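Local coordinates for RNA polymerase ECF-subfamily sigma factor (Streptomyces venezuelae, PDB 6DXO), which serves as an ECF sigma factor that brings RNA polymerase to specific promoters, probably for aerial mycelium formation, and is bound here by its anti-sigma factor, at residues R28-R33 with A38-L43; F58-Q61 with A67-V70. All coordinates share one frame; numbering follows the deposited sequence.

Contact 1 (R28-R33 with A38-L43); sequences RYIYYR and ATAEDL
Ile30 meets Ala40 and Leu43 with two separate carbons. Its branch methyl CG2 rests on the backbone of the second helix, 3.7 Å from Ala40 CA, while the far methyl CD1 reaches Leu43, lying 3.8 Å from its CB and against its carbonyl group. CG2 stands anti to the Ile30 backbone N and CG1 beside it (chi1 -65°), which turns CG2 mainly to Ala40; the extended chi2 carries CD1 on to Leu43. Ala40 CB points into the angle between Ile30 and Tyr31, 4.0 Å from Tyr31 CA, with the Tyr31 ring passing obliquely at greater distance. This is a helix-to-helix junction within sigma-70 region 2, where the end of helix 12-31 packs on the start of helix 37-53; Asp42 and Leu43 probably belong to the polymerase core-binding motif. Thr47 OG1 is hydrogen-bonded to Leu43 O, and Val77 of helix 65-79 touches Leu43. Within 28-33, Arg33 NH1 bonds Tyr29 O at 2.7 Å, in the carbonyl plane on a lone pair, with an N-H...O angle of 138° and the oxygen 25° out of the guanidinium plane. On the partner protein chain, Gln66 NE2 bonds Glu41 O and Pro56 O accepts from Arg28 NH1.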
ATOM      1  N   ARG A  28      -5.049  -3.737  -5.783  1.00 17.17           N
ATOM      2  CA  ARG A  28      -5.612  -4.363  -6.979  1.00 20.41           C
ATOM      3  C   ARG A  28      -6.827  -5.221  -6.678  1.00 21.21           C
ATOM      4  O   ARG A  28      -7.768  -5.234  -7.454  1.00 18.68           O
ATOM      5  CB  ARG A  28      -4.557  -5.151  -7.750  1.00 17.06           C
ATOM      6  CG  ARG A  28      -3.495  -4.242  -8.380  1.00 17.97           C
ATOM      7  CD  ARG A  28      -2.663  -5.019  -9.368  1.00 27.05           C
ATOM      8  NE  ARG A  28      -1.597  -5.769  -8.721  1.00 34.63           N
ATOM      9  CZ  ARG A  28      -0.350  -5.321  -8.602  1.00 39.85           C
ATOM     10  NH1 ARG A  28      -0.026  -4.133  -9.087  1.00 37.44           N
ATOM     11  NH2 ARG A  28       0.569  -6.060  -8.001  1.00 46.07           N
ATOM     12  N   TYR A  29      -6.827  -5.908  -5.535  1.00 11.45           N
ATOM     13  CA  TYR A  29      -8.024  -6.654  -5.157  1.00 15.48           C
ATOM     14  C   TYR A  29      -9.223  -5.705  -4.974  1.00 22.04           C
ATOM     15  O   TYR A  29     -10.347  -5.965  -5.457  1.00 19.05           O
ATOM     16  CB  TYR A  29      -7.757  -7.468  -3.887  1.00 16.00           C
ATOM     17  CG  TYR A  29      -9.039  -8.057  -3.316  1.00 21.15           C
ATOM     18  CD1 TYR A  29      -9.602  -9.209  -3.865  1.00 18.95           C
ATOM     19  CD2 TYR A  29      -9.707  -7.427  -2.265  1.00 23.09           C
ATOM     20  CE1 TYR A  29     -10.792  -9.755  -3.340  1.00 16.51           C
ATOM     21  CE2 TYR A  29     -10.896  -7.962  -1.748  1.00 23.61           C
ATOM     22  CZ  TYR A  29     -11.430  -9.108  -2.301  1.00 18.98           C
ATOM     23  OH  TYR A  29     -12.617  -9.616  -1.801  1.00 24.06           O
ATOM     24  N   ILE A  30      -8.971  -4.588  -4.302  1.00 15.15           N
ATOM     25  CA  ILE A  30     -10.002  -3.608  -3.978  1.00 16.37           C
ATOM     26  C   ILE A  30     -10.460  -2.818  -5.221  1.00 17.14           C
ATOM     27  O   ILE A  30     -11.650  -2.543  -5.385  1.00 21.88           O
ATOM     28  CB  ILE A  30      -9.513  -2.635  -2.867  1.00 13.76           C
ATOM     29  CG1 ILE A  30      -9.284  -3.389  -1.543  1.00 16.12           C
ATOM     30  CG2 ILE A  30     -10.494  -1.502  -2.629  1.00 15.37           C
ATOM     31  CD1 ILE A  30      -8.777  -2.490  -0.405  1.00 15.43           C
ATOM     32  N   TYR A  31      -9.502  -2.493  -6.088  1.00 14.67           N
ATOM     33  CA  TYR A  31      -9.685  -1.544  -7.197  1.00 17.26           C
ATOM     34  C   TYR A  31     -10.927  -1.849  -8.030  1.00 19.38           C
ATOM     35  O   TYR A  31     -11.674  -0.944  -8.420  1.00 22.74           O
ATOM     36  CB  TYR A  31      -8.461  -1.632  -8.117  1.00 22.45           C
ATOM     37  CG  TYR A  31      -8.379  -0.571  -9.191  1.00 19.46           C
ATOM     38  CD1 TYR A  31      -7.837   0.665  -8.911  1.00 24.70           C
ATOM     39  CD2 TYR A  31      -8.817  -0.816 -10.497  1.00 21.12           C
ATOM     40  CE1 TYR A  31      -7.739   1.654  -9.889  1.00 29.94           C
ATOM     41  CE2 TYR A  31      -8.724   0.181 -11.482  1.00 19.53           C
ATOM     42  CZ  TYR A  31      -8.182   1.402 -11.170  1.00 28.49           C
ATOM     43  OH  TYR A  31      -8.081   2.400 -12.134  1.00 26.23           O
ATOM     44  N   TYR A  32     -11.119  -3.132  -8.311  1.00 17.59           N
ATOM     45  CA  TYR A  32     -12.133  -3.553  -9.266  1.00 22.67           C
ATOM     46  C   TYR A  32     -13.476  -3.755  -8.579  1.00 22.74           C
ATOM     47  O   TYR A  32     -14.472  -4.075  -9.241  1.00 29.32           O
ATOM     48  CB  TYR A  32     -11.680  -4.824 -10.008  1.00 23.54           C
ATOM     49  CG  TYR A  32     -10.412  -4.663 -10.847  1.00 18.97           C
ATOM     50  CD1 TYR A  32     -10.475  -4.333 -12.194  1.00 19.60           C
ATOM     51  CD2 TYR A  32      -9.152  -4.876 -10.286  1.00 17.73           C
ATOM     52  CE1 TYR A  32      -9.301  -4.204 -12.966  1.00 18.59           C
ATOM     53  CE2 TYR A  32      -7.992  -4.742 -11.038  1.00 20.29           C
ATOM     54  CZ  TYR A  32      -8.072  -4.423 -12.368  1.00 19.95           C
ATOM     55  OH  TYR A  32      -6.903  -4.298 -13.098  1.00 24.31           O
ATOM     56  N   ARG A  33     -13.503  -3.540  -7.262  1.00 19.02           N
ATOM     57  CA  ARG A  33     -14.678  -3.799  -6.429  1.00 17.70           C
ATOM     58  C   ARG A  33     -15.318  -2.548  -5.849  1.00 27.11           C
ATOM     59  O   ARG A  33     -16.305  -2.639  -5.119  1.00 31.16           O
ATOM     60  CB  ARG A  33     -14.339  -4.778  -5.288  1.00 23.41           C
ATOM     61  CG  ARG A  33     -14.058  -6.161  -5.798  1.00 24.84           C
ATOM     62  CD  ARG A  33     -13.437  -7.068  -4.738  1.00 21.09           C
ATOM     63  NE  ARG A  33     -13.356  -8.443  -5.228  1.00 23.27           N
ATOM     64  CZ  ARG A  33     -12.468  -8.890  -6.113  1.00 24.83           C
ATOM     65  NH1 ARG A  33     -11.549  -8.081  -6.633  1.00 24.64           N
ATOM     66  NH2 ARG A  33     -12.505 -10.163  -6.488  1.00 29.00           N
ATOM     67  N   ALA A  38      -9.900   6.875  -5.435  1.00 29.23           N
ATOM     68  CA  ALA A  38      -9.816   7.412  -4.079  1.00 31.88           C
ATOM     69  C   ALA A  38     -10.375   6.444  -3.022  1.00 27.63           C
ATOM     70  O   ALA A  38      -9.784   6.247  -1.962  1.00 24.78           O
ATOM     71  CB  ALA A  38     -10.526   8.763  -3.999  1.00 33.85           C
ATOM     72  N   THR A  39     -11.528   5.854  -3.305  1.00 24.41           N
ATOM     73  CA  THR A  39     -12.086   4.856  -2.403  1.00 22.57           C
ATOM     74  C   THR A  39     -11.167   3.647  -2.289  1.00 23.34           C
ATOM     75  O   THR A  39     -10.928   3.140  -1.186  1.00 22.17           O
ATOM     76  CB  THR A  39     -13.495   4.423  -2.842  1.00 24.88           C
ATOM     77  OG1 THR A  39     -14.365   5.565  -2.807  1.00 32.13           O
ATOM     78  CG2 THR A  39     -14.032   3.348  -1.922  1.00 29.63           C
ATOM     79  N   ALA A  40     -10.627   3.203  -3.419  1.00 18.77           N
ATOM     80  CA  ALA A  40      -9.713   2.055  -3.413  1.00 15.87           C
ATOM     81  C   ALA A  40      -8.449   2.365  -2.588  1.00 18.32           C
ATOM     82  O   ALA A  40      -7.963   1.525  -1.824  1.00 17.17           O
ATOM     83  CB  ALA A  40      -9.356   1.636  -4.826  1.00 16.79           C
ATOM     84  N   GLU A  41      -7.945   3.586  -2.721  1.00 17.85           N
ATOM     85  CA  GLU A  41      -6.772   4.006  -1.950  1.00 21.00           C
ATOM     86  C   GLU A  41      -7.098   4.042  -0.463  1.00 19.09           C
ATOM     87  O   GLU A  41      -6.318   3.553   0.363  1.00 19.93           O
ATOM     88  CB  GLU A  41      -6.272   5.388  -2.410  1.00 23.46           C
ATOM     89  CG  GLU A  41      -5.734   5.421  -3.844  1.00 20.03           C
ATOM     90  CD  GLU A  41      -5.599   6.838  -4.405  1.00 29.05           C
ATOM     91  OE1 GLU A  41      -6.010   7.798  -3.726  1.00 30.57           O
ATOM     92  OE2 GLU A  41      -5.074   6.981  -5.526  1.00 27.69           O
ATOM     93  N   ASP A  42      -8.248   4.621  -0.117  1.00 17.95           N
ATOM     94  CA  ASP A  42      -8.659   4.744   1.282  1.00 21.66           C
ATOM     95  C   ASP A  42      -8.863   3.389   1.964  1.00 22.52           C
ATOM     96  O   ASP A  42      -8.424   3.184   3.100  1.00 22.90           O
ATOM     97  CB  ASP A  42      -9.930   5.589   1.419  1.00 31.96           C
ATOM     98  CG  ASP A  42      -9.680   7.071   1.181  1.00 47.44           C
ATOM     99  OD1 ASP A  42      -8.498   7.481   1.122  1.00 43.65           O
ATOM    100  OD2 ASP A  42     -10.672   7.827   1.066  1.00 51.74           O
ATOM    101  N   LEU A  43      -9.529   2.469   1.276  1.00 17.88           N
ATOM    102  CA  LEU A  43      -9.731   1.137   1.831  1.00 18.92           C
ATOM    103  C   LEU A  43      -8.419   0.333   1.889  1.00 17.64           C
ATOM    104  O   LEU A  43      -8.278  -0.593   2.679  1.00 19.05           O
ATOM    105  CB  LEU A  43     -10.834   0.376   1.073  1.00 20.75           C
ATOM    106  CG  LEU A  43     -12.263   0.930   1.180  1.00 27.08           C
ATOM    107  CD1 LEU A  43     -13.232   0.045   0.398  1.00 28.61           C
ATOM    108  CD2 LEU A  43     -12.712   1.064   2.619  1.00 28.21           C
TER

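Contact 2 (F58-Q61 with A67-V70); sequences FTWQ and AWLV
An aromatic cluster of Phe58, Trp60 and Trp68 joins the loop after helix 37-53 to the helix that follows it. Phe58 lies almost flat on the indole, an offset stack with its ring centroid 4.4 Å from that of the six-membered ring of Trp68 and the planes only 17° apart. The nearest atoms are Phe58 CD1 and Trp68 CE3, at 3.4 Å, and Phe58 CE1 extends the overlap toward Trp68 CG and CB. Trp60 comes to the same face in another way, edge-on: its CH2 hangs over the five-membered ring, 3.7 Å from Trp68 NE1, in a T-shaped pair with planes at 83°. NE1 therefore lies near the plane of the Trp60 ring, at its rim. In this part of sigma-70 region 2 the chain between the two helices has no regular structure, and the contact fastens it to the early turns of helix 65-79 through side chains alone. Trp68 CG is anti to the backbone N (chi1 -171°), which carries the indole off the helix and across to the loop. With an alanine here, Phe58 would probably lose its stacking partner and Trp60 the face its edge meets, leaving Trp60 freer to turn. Ala51 of helix 37-53 and Arg54 also touch Trp68. On the loop side, Gln8 NE2 near the N terminus bonds Phe58 O, while the Arg63 side chain bonds Trp60 O through NH1 and also touches Phe58.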
ATOM      1  N   PHE A  58      -2.558 -12.025  15.666  1.00 30.49           N
ATOM      2  CA  PHE A  58      -2.165 -12.792  14.492  1.00 25.84           C
ATOM      3  C   PHE A  58      -1.200 -13.900  14.865  1.00 28.35           C
ATOM      4  O   PHE A  58      -0.001 -13.816  14.590  1.00 26.39           O
ATOM      5  CB  PHE A  58      -1.550 -11.853  13.447  1.00 18.30           C
ATOM      6  CG  PHE A  58      -1.293 -12.500  12.117  1.00 20.70           C
ATOM      7  CD1 PHE A  58      -2.353 -12.902  11.309  1.00 25.60           C
ATOM      8  CD2 PHE A  58      -0.012 -12.669  11.656  1.00 16.88           C
ATOM      9  CE1 PHE A  58      -2.118 -13.479  10.075  1.00 21.78           C
ATOM     10  CE2 PHE A  58       0.227 -13.252  10.423  1.00 23.42           C
ATOM     11  CZ  PHE A  58      -0.834 -13.654   9.632  1.00 24.55           C
ATOM     12  N   THR A  59      -1.736 -14.953  15.488  1.00 23.97           N
ATOM     13  CA  THR A  59      -0.924 -15.984  16.103  1.00 31.27           C
ATOM     14  C   THR A  59      -1.530 -17.387  15.956  1.00 33.95           C
ATOM     15  O   THR A  59      -1.040 -18.346  16.558  1.00 38.27           O
ATOM     16  CB  THR A  59      -0.780 -15.699  17.606  1.00 31.39           C
ATOM     17  OG1 THR A  59      -2.084 -15.509  18.166  1.00 30.46           O
ATOM     18  CG2 THR A  59       0.046 -14.431  17.838  1.00 34.85           C
ATOM     19  N   TRP A  60      -2.597 -17.502  15.170  1.00 32.55           N
ATOM     20  CA  TRP A  60      -3.245 -18.796  14.969  1.00 34.33           C
ATOM     21  C   TRP A  60      -2.472 -19.697  14.005  1.00 32.79           C
ATOM     22  O   TRP A  60      -1.739 -19.220  13.139  1.00 32.97           O
ATOM     23  CB  TRP A  60      -4.708 -18.631  14.538  1.00 32.35           C
ATOM     24  CG  TRP A  60      -4.910 -17.855  13.275  1.00 35.31           C
ATOM     25  CD1 TRP A  60      -4.912 -18.347  12.000  1.00 42.51           C
ATOM     26  CD2 TRP A  60      -5.146 -16.450  13.163  1.00 29.18           C
ATOM     27  NE1 TRP A  60      -5.134 -17.333  11.102  1.00 42.40           N
ATOM     28  CE2 TRP A  60      -5.283 -16.159  11.790  1.00 36.81           C
ATOM     29  CE3 TRP A  60      -5.258 -15.410  14.087  1.00 23.89           C
ATOM     30  CZ2 TRP A  60      -5.521 -14.870  11.324  1.00 41.29           C
ATOM     31  CZ3 TRP A  60      -5.501 -14.136  13.621  1.00 36.13           C
ATOM     32  CH2 TRP A  60      -5.626 -13.876  12.254  1.00 36.40           C
ATOM     33  N   GLN A  61      -2.670 -21.002  14.157  1.00 33.50           N
ATOM     34  CA  GLN A  61      -1.830 -22.020  13.526  1.00 44.75           C
ATOM     35  C   GLN A  61      -1.470 -21.843  12.041  1.00 46.48           C
ATOM     36  O   GLN A  61      -0.291 -21.748  11.688  1.00 58.44           O
ATOM     37  CB  GLN A  61      -2.427 -23.411  13.756  1.00 49.77           C
ATOM     38  CG  GLN A  61      -1.398 -24.506  13.667  1.00 61.68           C
ATOM     39  CD  GLN A  61      -0.193 -24.224  14.545  1.00 71.55           C
ATOM     40  OE1 GLN A  61      -0.334 -23.891  15.723  1.00 74.32           O
ATOM     41  NE2 GLN A  61       1.000 -24.337  13.969  1.00 73.23           N
ATOM     42  N   ALA A  67      -2.957 -13.473   2.755  1.00 21.44           N
ATOM     43  CA  ALA A  67      -4.335 -13.947   2.768  1.00 24.76           C
ATOM     44  C   ALA A  67      -5.174 -13.201   3.800  1.00 18.89           C
ATOM     45  O   ALA A  67      -6.334 -12.907   3.573  1.00 19.55           O
ATOM     46  CB  ALA A  67      -4.385 -15.462   3.018  1.00 27.66           C
ATOM     47  N   TRP A  68      -4.568 -12.867   4.935  1.00 18.23           N
ATOM     48  CA  TRP A  68      -5.269 -12.140   5.983  1.00 14.97           C
ATOM     49  C   TRP A  68      -5.629 -10.739   5.507  1.00 20.11           C
ATOM     50  O   TRP A  68      -6.741 -10.267   5.708  1.00 19.92           O
ATOM     51  CB  TRP A  68      -4.368 -12.059   7.226  1.00 17.43           C
ATOM     52  CG  TRP A  68      -5.025 -11.527   8.442  1.00 19.48           C
ATOM     53  CD1 TRP A  68      -6.303 -11.744   8.853  1.00 30.32           C
ATOM     54  CD2 TRP A  68      -4.417 -10.700   9.440  1.00 20.75           C
ATOM     55  NE1 TRP A  68      -6.542 -11.089  10.036  1.00 28.49           N
ATOM     56  CE2 TRP A  68      -5.395 -10.444  10.425  1.00 26.02           C
ATOM     57  CE3 TRP A  68      -3.144 -10.134   9.581  1.00 22.97           C
ATOM     58  CZ2 TRP A  68      -5.139  -9.649  11.553  1.00 25.50           C
ATOM     59  CZ3 TRP A  68      -2.888  -9.340  10.695  1.00 23.90           C
ATOM     60  CH2 TRP A  68      -3.877  -9.114  11.672  1.00 29.65           C
ATOM     61  N   LEU A  69      -4.669 -10.080   4.866  1.00 17.55           N
ATOM     62  CA  LEU A  69      -4.921  -8.754   4.313  1.00 14.69           C
ATOM     63  C   LEU A  69      -6.109  -8.816   3.343  1.00 15.42           C
ATOM     64  O   LEU A  69      -7.004  -7.997   3.395  1.00 16.72           O
ATOM     65  CB  LEU A  69      -3.675  -8.241   3.591  1.00 16.60           C
ATOM     66  CG  LEU A  69      -2.517  -7.778   4.491  1.00 20.68           C
ATOM     67  CD1 LEU A  69      -1.274  -7.446   3.669  1.00 22.53           C
ATOM     68  CD2 LEU A  69      -2.920  -6.575   5.350  1.00 20.04           C
ATOM     69  N   VAL A  70      -6.100  -9.801   2.462  1.00 18.94           N
ATOM     70  CA  VAL A  70      -7.156  -9.932   1.468  1.00 21.62           C
ATOM     71  C   VAL A  70      -8.524 -10.138   2.120  1.00 21.05           C
ATOM     72  O   VAL A  70      -9.535  -9.544   1.710  1.00 17.82           O
ATOM     73  CB  VAL A  70      -6.826 -11.042   0.453  1.00 26.22           C
ATOM     74  CG1 VAL A  70      -8.037 -11.352  -0.398  1.00 34.26           C
ATOM     75  CG2 VAL A  70      -5.638 -10.607  -0.428  1.00 32.40           C
TER

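In the fold
From the N terminus, helix 12-31 runs into contact 1, which closes the short connection to helix 37-53 by bringing residues 38-43 back against 28-33. The chain then follows that helix to the irregular segment beyond it, where contact 2 closes a second small loop, between 58-61 and 67-70 at the start of helix 65-79. The two loops stand in series and neither nests in nor crosses the other. Their centres are about 20 Å apart, yet they meet along helix 65-79, where Tyr29 CE2 lies 4.0 Å from Val70 O. Contact 1 ties helix 12-31 to helix 37-53, and contact 2 ties the connection that follows to helix 65-79.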